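Local coordinates for Er-derived vesicles protein ERV41 (Saccharomyces cerevisiae, PDB 3ZLC) that helps carry a subset of secretory proteins from the endoplasmic reticulum to the Golgi in COPII-coated vesicles and facilitates retrograde transport back, at residues A[219-224]-A[230-235]; A[33-38]-A[115-120]; A[37-42]-A[47-52]. All blocks are in the same frame, centred on the assembly; numbering follows the deposited sequence.

Interaction 1: residues A[219-224]-A[230-235]; sequences YLYKDV and KMPGIF
Y221 and V224 rest on P232 and the backbone leading into it in a small apolar contact at the surface, where the single helical turn 221-224 leans against the approach to strand 233-240. V224 sets off toward the other segment, and its CG1 does the touching, 3.9 Å from the carbonyl O of K230 and 4.5 Å from CB of P232. With chi1 at 152° this methyl stands opposite the backbone N and faces the K230-P232 backbone; a short branched side chain suits the spot, bringing no polar group of its own. Y221 comes in obliquely, with its CD1 4.0 Å from CG of P232. In the lumenal domain, strand 188-200 of a mixed sheet pairs antiparallel with 209-219 and parallel with 233-240, so the contact closes over the ends of two strands that share this neighbour. T188 of that strand touches both V224 and P232, and F154 also packs on the proline, which is buried. No hydrogen bond crosses between the segments. The turn is instead held from within: L220, at the N-cap, offers its O to N of D223 at 3.1 Å and, more weakly, to N of V224 at 3.3 Å.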
loop_
_atom_site.group_PDB
_atom_site.type_symbol
_atom_site.label_atom_id
_atom_site.label_comp_id
_atom_site.label_asym_id
_atom_site.label_seq_id
_atom_site.Cartn_x
_atom_site.Cartn_y
_atom_site.Cartn_z
ATOM N N TYR A 219 3.359 -11.222 -10.146
ATOM C CA TYR A 219 3.791 -12.609 -10.346
ATOM C C TYR A 219 2.606 -13.541 -10.165
ATOM O O TYR A 219 1.882 -13.444 -9.171
ATOM C CB TYR A 219 4.885 -12.988 -9.336
ATOM C CG TYR A 219 6.137 -12.151 -9.448
ATOM C CD1 TYR A 219 7.111 -12.442 -10.398
ATOM C CD2 TYR A 219 6.343 -11.067 -8.607
ATOM C CE1 TYR A 219 8.258 -11.664 -10.514
ATOM C CE2 TYR A 219 7.491 -10.278 -8.711
ATOM C CZ TYR A 219 8.441 -10.586 -9.665
ATOM O OH TYR A 219 9.580 -9.819 -9.775
ATOM N N LEU A 220 2.408 -14.450 -11.112
ATOM C CA LEU A 220 1.333 -15.438 -11.011
ATOM C C LEU A 220 1.686 -16.432 -9.912
ATOM O O LEU A 220 2.871 -16.681 -9.671
ATOM C CB LEU A 220 1.159 -16.183 -12.332
ATOM C CG LEU A 220 0.862 -15.391 -13.610
ATOM C CD1 LEU A 220 -0.177 -14.316 -13.358
ATOM C CD2 LEU A 220 2.130 -14.794 -14.225
ATOM N N TYR A 221 0.677 -17.011 -9.258
ATOM C CA TYR A 221 0.931 -17.933 -8.152
ATOM C C TYR A 221 1.831 -19.113 -8.533
ATOM O O TYR A 221 2.681 -19.538 -7.735
ATOM C CB TYR A 221 -0.381 -18.453 -7.551
ATOM C CG TYR A 221 -0.162 -19.440 -6.415
ATOM C CD1 TYR A 221 0.395 -19.020 -5.211
ATOM C CD2 TYR A 221 -0.507 -20.785 -6.547
ATOM C CE1 TYR A 221 0.604 -19.899 -4.169
ATOM C CE2 TYR A 221 -0.302 -21.680 -5.505
ATOM C CZ TYR A 221 0.255 -21.223 -4.316
ATOM O OH TYR A 221 0.471 -22.083 -3.265
ATOM N N LYS A 222 1.639 -19.643 -9.743
ATOM C CA LYS A 222 2.397 -20.811 -10.201
ATOM C C LYS A 222 3.913 -20.561 -10.205
ATOM O O LYS A 222 4.705 -21.480 -9.975
ATOM C CB LYS A 222 1.910 -21.274 -11.588
ATOM C CG LYS A 222 2.004 -20.213 -12.686
ATOM C CD LYS A 222 1.628 -20.791 -14.047
ATOM C CE LYS A 222 1.863 -19.768 -15.157
ATOM N NZ LYS A 222 3.261 -19.252 -15.162
ATOM N N ASP A 223 4.307 -19.314 -10.448
ATOM C CA ASP A 223 5.719 -18.954 -10.490
ATOM C C ASP A 223 6.275 -18.766 -9.077
ATOM O O ASP A 223 7.370 -19.245 -8.755
ATOM C CB ASP A 223 5.913 -17.690 -11.335
ATOM C CG ASP A 223 5.558 -17.913 -12.794
ATOM O OD1 ASP A 223 5.928 -18.975 -13.333
ATOM O OD2 ASP A 223 4.904 -17.034 -13.396
ATOM N N VAL A 224 5.496 -18.082 -8.242
ATOM C CA VAL A 224 5.824 -17.883 -6.828
ATOM C C VAL A 224 5.900 -19.217 -6.053
ATOM O O VAL A 224 6.811 -19.427 -5.244
ATOM C CB VAL A 224 4.834 -16.876 -6.176
ATOM C CG1 VAL A 224 4.676 -17.124 -4.684
ATOM C CG2 VAL A 224 5.281 -15.439 -6.449
ATOM N N LYS A 230 8.171 -17.300 -1.391
ATOM C CA LYS A 230 7.397 -18.540 -1.376
ATOM C C LYS A 230 5.914 -18.369 -1.029
ATOM O O LYS A 230 5.086 -19.190 -1.430
ATOM C CB LYS A 230 8.055 -19.558 -0.444
ATOM C CG LYS A 230 9.510 -19.860 -0.794
ATOM C CD LYS A 230 9.630 -20.775 -2.010
ATOM C CE LYS A 230 9.051 -22.152 -1.722
ATOM N NZ LYS A 230 9.596 -22.694 -0.451
ATOM N N MET A 231 5.580 -17.314 -0.287
ATOM C CA MET A 231 4.177 -16.987 -0.017
ATOM C C MET A 231 3.734 -15.725 -0.775
ATOM O O MET A 231 4.471 -14.736 -0.825
ATOM C CB MET A 231 3.901 -16.877 1.494
ATOM C CG MET A 231 4.954 -16.121 2.305
ATOM S SD MET A 231 4.428 -15.782 4.009
ATOM C CE MET A 231 5.111 -17.179 4.906
ATOM N N PRO A 232 2.534 -15.768 -1.390
ATOM C CA PRO A 232 2.047 -14.672 -2.234
ATOM C C PRO A 232 1.484 -13.509 -1.421
ATOM O O PRO A 232 1.307 -13.639 -0.208
ATOM C CB PRO A 232 0.921 -15.330 -3.041
ATOM C CG PRO A 232 0.390 -16.391 -2.140
ATOM C CD PRO A 232 1.594 -16.908 -1.375
ATOM N N GLY A 233 1.204 -12.383 -2.073
ATOM C CA GLY A 233 0.637 -11.259 -1.353
ATOM C C GLY A 233 0.876 -9.927 -2.014
ATOM O O GLY A 233 1.018 -9.820 -3.236
ATOM N N ILE A 234 0.904 -8.891 -1.192
ATOM C CA ILE A 234 1.036 -7.537 -1.695
ATOM C C ILE A 234 2.249 -6.950 -0.986
ATOM O O ILE A 234 2.288 -6.899 0.248
ATOM C CB ILE A 234 -0.219 -6.699 -1.375
ATOM C CG1 ILE A 234 -1.465 -7.310 -2.034
ATOM C CG2 ILE A 234 -0.035 -5.255 -1.869
ATOM C CD1 ILE A 234 -2.796 -6.840 -1.413
ATOM N N PHE A 235 3.242 -6.519 -1.762
ATOM C CA PHE A 235 4.518 -6.079 -1.189
ATOM C C PHE A 235 4.887 -4.662 -1.610
ATOM O O PHE A 235 4.860 -4.322 -2.799
ATOM C CB PHE A 235 5.636 -7.032 -1.622
ATOM C CG PHE A 235 5.412 -8.481 -1.205
ATOM C CD1 PHE A 235 4.609 -9.328 -1.970
ATOM C CD2 PHE A 235 6.029 -8.997 -0.073
ATOM C CE1 PHE A 235 4.408 -10.665 -1.592
ATOM C CE2 PHE A 235 5.840 -10.339 0.310
ATOM C CZ PHE A 235 5.032 -11.167 -0.452
#

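Interaction 2: residues A[33-38]-A[115-120]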
loop_
_atom_site.group_PDB
_atom_site.type_symbol
_atom_site.label_atom_id
_atom_site.label_comp_id
_atom_site.label_asym_id
_atom_site.label_seq_id
_atom_site.Cartn_x
_atom_site.Cartn_y
_atom_site.Cartn_z
ATOM N N ASP A 33 -8.559 -11.821 9.425
ATOM C CA ASP A 33 -7.918 -12.802 10.305
ATOM C C ASP A 33 -7.032 -13.816 9.550
ATOM O O ASP A 33 -6.262 -14.558 10.165
ATOM C CB ASP A 33 -8.974 -13.508 11.179
ATOM C CG ASP A 33 -9.431 -12.655 12.386
ATOM O OD1 ASP A 33 -9.009 -11.495 12.517
ATOM O OD2 ASP A 33 -10.225 -13.144 13.210
ATOM N N TRP A 34 -7.128 -13.840 8.223
ATOM C CA TRP A 34 -6.226 -14.672 7.424
ATOM C C TRP A 34 -4.906 -13.946 7.166
ATOM O O TRP A 34 -3.935 -14.547 6.699
ATOM C CB TRP A 34 -6.844 -15.007 6.057
ATOM C CG TRP A 34 -8.081 -15.867 6.097
ATOM C CD1 TRP A 34 -9.336 -15.505 5.693
ATOM C CD2 TRP A 34 -8.181 -17.227 6.539
ATOM N NE1 TRP A 34 -10.205 -16.549 5.867
ATOM C CE2 TRP A 34 -9.525 -17.617 6.392
ATOM C CE3 TRP A 34 -7.269 -18.151 7.060
ATOM C CZ2 TRP A 34 -9.978 -18.886 6.732
ATOM C CZ3 TRP A 34 -7.719 -19.414 7.397
ATOM C CH2 TRP A 34 -9.063 -19.772 7.236
ATOM N N LEU A 35 -4.885 -12.640 7.436
ATOM C CA LEU A 35 -3.784 -11.785 6.990
ATOM C C LEU A 35 -2.724 -11.560 8.057
ATOM O O LEU A 35 -3.036 -11.514 9.257
ATOM C CB LEU A 35 -4.320 -10.422 6.522
ATOM C CG LEU A 35 -5.253 -10.471 5.311
ATOM C CD1 LEU A 35 -5.733 -9.078 4.918
ATOM C CD2 LEU A 35 -4.580 -11.171 4.137
ATOM N N GLN A 36 -1.474 -11.418 7.617
ATOM C CA GLN A 36 -0.419 -10.912 8.487
ATOM C C GLN A 36 0.334 -9.797 7.762
ATOM O O GLN A 36 0.488 -9.819 6.529
ATOM C CB GLN A 36 0.532 -12.033 8.929
ATOM C CG GLN A 36 1.447 -12.565 7.829
ATOM C CD GLN A 36 2.536 -13.479 8.373
ATOM O OE1 GLN A 36 3.207 -13.148 9.355
ATOM N NE2 GLN A 36 2.714 -14.635 7.738
ATOM N N ILE A 37 0.786 -8.806 8.519
ATOM C CA ILE A 37 1.483 -7.666 7.924
ATOM C C ILE A 37 2.843 -7.556 8.607
ATOM O O ILE A 37 2.911 -7.470 9.843
ATOM C CB ILE A 37 0.652 -6.392 8.084
ATOM C CG1 ILE A 37 -0.697 -6.568 7.372
ATOM C CG2 ILE A 37 1.394 -5.154 7.540
ATOM C CD1 ILE A 37 -1.606 -5.423 7.555
ATOM N N ASN A 38 3.915 -7.626 7.812
ATOM C CA ASN A 38 5.279 -7.578 8.337
ATOM C C ASN A 38 6.070 -6.399 7.762
ATOM O O ASN A 38 5.825 -5.969 6.632
ATOM C CB ASN A 38 6.026 -8.871 8.000
ATOM C CG ASN A 38 5.564 -10.065 8.838
ATOM O OD1 ASN A 38 6.083 -10.314 9.930
ATOM N ND2 ASN A 38 4.595 -10.818 8.316
ATOM N N ASN A 115 -15.321 -11.175 0.431
ATOM C CA ASN A 115 -14.377 -11.249 1.549
ATOM C C ASN A 115 -13.480 -10.034 1.506
ATOM O O ASN A 115 -12.909 -9.739 0.452
ATOM C CB ASN A 115 -13.489 -12.497 1.433
ATOM C CG ASN A 115 -14.258 -13.787 1.639
ATOM O OD1 ASN A 115 -15.354 -13.785 2.195
ATOM N ND2 ASN A 115 -13.677 -14.903 1.202
ATOM N N GLY A 116 -13.360 -9.301 2.614
ATOM C CA GLY A 116 -12.522 -8.108 2.587
ATOM C C GLY A 116 -11.984 -7.653 3.928
ATOM O O GLY A 116 -12.558 -7.956 4.970
ATOM N N CYS A 117 -10.866 -6.929 3.891
ATOM C CA CYS A 117 -10.283 -6.324 5.079
ATOM C C CYS A 117 -9.838 -4.902 4.754
ATOM O O CYS A 117 -9.160 -4.663 3.745
ATOM C CB CYS A 117 -9.070 -7.110 5.559
ATOM S SG CYS A 117 -8.432 -6.544 7.170
ATOM N N HIS A 118 -10.249 -3.970 5.608
ATOM C CA HIS A 118 -9.819 -2.580 5.529
ATOM C C HIS A 118 -8.613 -2.427 6.451
ATOM O O HIS A 118 -8.749 -2.505 7.681
ATOM C CB HIS A 118 -10.956 -1.672 5.997
ATOM C CG HIS A 118 -10.648 -0.210 5.902
ATOM N ND1 HIS A 118 -11.408 0.754 6.538
ATOM C CD2 HIS A 118 -9.682 0.460 5.224
ATOM C CE1 HIS A 118 -10.908 1.949 6.276
ATOM N NE2 HIS A 118 -9.867 1.806 5.481
ATOM N N VAL A 119 -7.440 -2.219 5.858
ATOM C CA VAL A 119 -6.195 -2.120 6.616
ATOM C C VAL A 119 -5.737 -0.662 6.618
ATOM O O VAL A 119 -5.515 -0.077 5.563
ATOM C CB VAL A 119 -5.101 -2.992 5.982
ATOM C CG1 VAL A 119 -3.802 -2.838 6.759
ATOM C CG2 VAL A 119 -5.555 -4.468 5.944
ATOM N N PHE A 120 -5.599 -0.060 7.796
ATOM C CA PHE A 120 -5.254 1.361 7.809
ATOM C C PHE A 120 -4.518 1.811 9.069
ATOM O O PHE A 120 -4.751 1.295 10.171
ATOM C CB PHE A 120 -6.508 2.221 7.570
ATOM C CG PHE A 120 -7.571 2.057 8.614
ATOM C CD1 PHE A 120 -8.419 0.951 8.605
ATOM C CD2 PHE A 120 -7.734 3.012 9.607
ATOM C CE1 PHE A 120 -9.416 0.805 9.574
ATOM C CE2 PHE A 120 -8.714 2.871 10.569
ATOM C CZ PHE A 120 -9.561 1.768 10.552
#
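I37 and V119 meet tip to tip between the two sheets of a beta sandwich: strand 35-41 belongs to one mixed sheet of the lumenal domain, strand 117-126 to the other, and between these two segments only side chains meet. The CA atoms of I37 and V119 stand 9.6 Å apart, and no hydrogen bond crosses. The tight spot is CD1 of I37 against CG1 of V119 at 3.5 Å, closer than usual van der Waals contact. Isoleucine spans this gap because its chain runs out straight beyond CG1 (chi2 176°), while the valine needs only one methyl to answer it. L53, L132 and I134 pack around the same isoleucine.

Two residues back on each strand the fit is easier. CD1 of L35, also at the end of an extended chain, lies 3.9 Å from CB of C117. The sulfur of C117 is engaged elsewhere, in the disulfide to C32, which ties the 117-126 strand covalently to the chain just ahead of L35; all four side chains that touch are buried.

The alternate residues turn from this core. On the outer side of one strand, Q36 is partly exposed and donates from NE2 to the carbonyl of A136; in one of the two conformers of N38, ND2 reaches OE1 of Q36, a bond that is therefore provisional. On the other strand, H118 and F120 are partly exposed. NE2 of H118 is hydrogen-bonded to OD1 of D25, and CD1 of F120 sits 3.4 Å above the centre of its imidazole ring.

Interaction 3: residues A[37-42]-A[47-52]; sequences INVRDQ and KLVLEE
V39 and K47 form the hydrogen-bonded pair of an antiparallel beta hairpin, strand 35-41 turning back into the short strand 47-48. N of K47 gives an almost perfectly straight bond (179° at the hydrogen) to O of V39 at 2.8 Å, and N of V39 returns one to O of K47 at 2.9 Å. One step along, N38 and L48 make the non-hydrogen-bonded pair, after which N of V49 donates to O of I37 at 2.8 Å.

Side chains divide between the two faces. On the inward one, V39 and V49 press their CG2 methyls together at 3.5 Å; each is the branch lying beside its own backbone N. I37 adds its CG2, 4.1 Å from CB of V49, and thus uses a different branch here from the one it sends across the sandwich. Beta-branched residues suit extended backbone and this apolar face; L132 of the adjacent strand extends it, and I123 and V125 of the facing sheet pack onto it. K47 shares the face with V39 but lies at its exposed margin. On the opposite face, CD2 of L48 comes obliquely beside the amide of N38, 3.6 Å from OD1; in this conformer, one of two, the amide is bonded to Q36.

Farther out, beyond the V49-I37 bond, a water links the segments: it accepts from N of I37 at 3.0 Å and donates to O of V49 at 2.7 Å. At the other end, D41 steadies the turn, its OD1 receiving N of M44 and bonding to OG1 of T43, while OD2 pairs with ND2 of N126.

Direct hydrogen bonds between the segments thus come entirely from peptide groups, while the side chains add apolar packing on the V39/V49 face, and the water extends the pairing by one bridged link.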
loop_
_atom_site.group_PDB
_atom_site.type_symbol
_atom_site.label_atom_id
_atom_site.label_comp_id
_atom_site.label_asym_id
_atom_site.label_seq_id
_atom_site.Cartn_x
_atom_site.Cartn_y
_atom_site.Cartn_z
ATOM N N ILE A 37 0.786 -8.806 8.519
ATOM C CA ILE A 37 1.483 -7.666 7.924
ATOM C C ILE A 37 2.843 -7.556 8.607
ATOM O O ILE A 37 2.911 -7.470 9.843
ATOM C CB ILE A 37 0.652 -6.392 8.084
ATOM C CG1 ILE A 37 -0.697 -6.568 7.372
ATOM C CG2 ILE A 37 1.394 -5.154 7.540
ATOM C CD1 ILE A 37 -1.606 -5.423 7.555
ATOM N N ASN A 38 3.915 -7.626 7.812
ATOM C CA ASN A 38 5.279 -7.578 8.337
ATOM C C ASN A 38 6.070 -6.399 7.762
ATOM O O ASN A 38 5.825 -5.969 6.632
ATOM C CB ASN A 38 6.026 -8.871 8.000
ATOM C CG ASN A 38 5.564 -10.065 8.838
ATOM O OD1 ASN A 38 6.083 -10.314 9.930
ATOM N ND2 ASN A 38 4.595 -10.818 8.316
ATOM N N VAL A 39 7.025 -5.895 8.540
ATOM C CA VAL A 39 7.984 -4.909 8.047
ATOM C C VAL A 39 9.359 -5.536 8.217
ATOM O O VAL A 39 9.637 -6.213 9.222
ATOM C CB VAL A 39 7.921 -3.558 8.813
ATOM C CG1 VAL A 39 9.111 -2.677 8.442
ATOM C CG2 VAL A 39 6.656 -2.818 8.486
ATOM N N ARG A 40 10.224 -5.374 7.226
ATOM C CA ARG A 40 11.616 -5.705 7.475
ATOM C C ARG A 40 12.501 -4.708 6.765
ATOM O O ARG A 40 12.065 -4.058 5.811
ATOM C CB ARG A 40 11.942 -7.143 7.081
ATOM C CG ARG A 40 11.641 -7.494 5.650
ATOM C CD ARG A 40 12.602 -8.576 5.199
ATOM N NE ARG A 40 12.434 -8.924 3.790
ATOM C CZ ARG A 40 13.087 -9.907 3.178
ATOM N NH1 ARG A 40 13.955 -10.650 3.852
ATOM N NH2 ARG A 40 12.868 -10.147 1.892
ATOM N N ASP A 41 13.731 -4.554 7.245
ATOM C CA ASP A 41 14.659 -3.642 6.584
ATOM C C ASP A 41 16.092 -4.136 6.679
ATOM O O ASP A 41 16.349 -5.223 7.207
ATOM C CB ASP A 41 14.493 -2.190 7.086
ATOM C CG ASP A 41 14.794 -2.024 8.578
ATOM O OD1 ASP A 41 15.769 -2.618 9.079
ATOM O OD2 ASP A 41 14.056 -1.270 9.248
ATOM N N GLN A 42 17.022 -3.344 6.161
ATOM C CA GLN A 42 18.430 -3.717 6.183
ATOM C C GLN A 42 18.901 -4.058 7.593
ATOM O O GLN A 42 19.662 -5.003 7.793
ATOM C CB GLN A 42 19.275 -2.577 5.622
ATOM C CG GLN A 42 18.625 -1.860 4.469
ATOM C CD GLN A 42 19.626 -1.415 3.430
ATOM O OE1 GLN A 42 19.648 -1.931 2.313
ATOM N NE2 GLN A 42 20.459 -0.449 3.790
ATOM N N LYS A 47 9.562 -7.883 11.421
ATOM C CA LYS A 47 8.797 -7.459 12.586
ATOM C C LYS A 47 7.311 -7.453 12.237
ATOM O O LYS A 47 6.883 -6.763 11.297
ATOM C CB LYS A 47 9.230 -6.062 13.041
ATOM C CG LYS A 47 8.372 -5.467 14.155
ATOM C CD LYS A 47 8.968 -4.166 14.691
ATOM C CE LYS A 47 8.862 -3.019 13.686
ATOM N NZ LYS A 47 9.588 -1.795 14.149
ATOM N N LEU A 48 6.532 -8.224 12.989
ATOM C CA LEU A 48 5.077 -8.243 12.828
ATOM C C LEU A 48 4.467 -6.889 13.168
ATOM O O LEU A 48 4.699 -6.338 14.248
ATOM C CB LEU A 48 4.446 -9.327 13.703
ATOM C CG LEU A 48 4.142 -10.670 13.037
ATOM C CD1 LEU A 48 3.638 -11.676 14.065
ATOM C CD2 LEU A 48 3.123 -10.500 11.936
ATOM N N VAL A 49 3.703 -6.335 12.236
ATOM C CA VAL A 49 2.975 -5.114 12.514
ATOM C C VAL A 49 1.616 -5.522 13.058
ATOM O O VAL A 49 0.774 -6.071 12.341
ATOM C CB VAL A 49 2.791 -4.248 11.264
ATOM C CG1 VAL A 49 1.852 -3.100 11.581
ATOM C CG2 VAL A 49 4.124 -3.729 10.791
ATOM N N LEU A 50 1.414 -5.289 14.344
ATOM C CA LEU A 50 0.159 -5.659 14.966
ATOM C C LEU A 50 -0.547 -4.409 15.443
ATOM O O LEU A 50 -1.623 -4.064 14.951
ATOM C CB LEU A 50 0.407 -6.622 16.126
ATOM C CG LEU A 50 0.768 -8.050 15.708
ATOM C CD1 LEU A 50 1.232 -8.875 16.892
ATOM C CD2 LEU A 50 -0.419 -8.725 15.032
ATOM N N GLU A 51 0.090 -3.707 16.372
ATOM C CA GLU A 51 -0.552 -2.600 17.064
ATOM C C GLU A 51 -0.630 -1.301 16.264
ATOM O O GLU A 51 -1.428 -0.431 16.604
ATOM C CB GLU A 51 0.097 -2.361 18.439
ATOM C CG GLU A 51 1.555 -1.923 18.401
ATOM C CD GLU A 51 2.099 -1.610 19.787
ATOM O OE1 GLU A 51 2.257 -2.552 20.595
ATOM O OE2 GLU A 51 2.377 -0.421 20.063
ATOM N N GLU A 52 0.170 -1.160 15.204
ATOM C CA GLU A 52 0.227 0.122 14.488
ATOM C C GLU A 52 -0.857 0.271 13.426
ATOM O O GLU A 52 -1.037 1.358 12.869
ATOM C CB GLU A 52 1.601 0.352 13.841
ATOM C CG GLU A 52 2.698 0.777 14.808
ATOM C CD GLU A 52 3.672 -0.340 15.091
ATOM O OE1 GLU A 52 3.287 -1.516 14.903
ATOM O OE2 GLU A 52 4.817 -0.043 15.501
HETATM O O HOH W 1 0.025 -8.518 11.415
#

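Overall arrangement
Strand 35-41 joins interactions 2 and 3, whose centres lie 13 Å apart and which share I37 and N38: the first carries it across to the facing sheet, the second to its hairpin partner. They also touch directly, with OE1 of Q36 3.7 Å from CD2 of L48. Interaction 1 belongs to the same sheet as strand 35-41 but farther across it, beyond strand 130-136, its centre 17 Å from that of interaction 2. Even so, SD of M231 comes within 4.3 Å of NE2 of Q36. Interactions 1 and 3 do not touch; their nearest atoms are about 7 Å apart. Along the chain, interaction 1 opens only after the other two have closed.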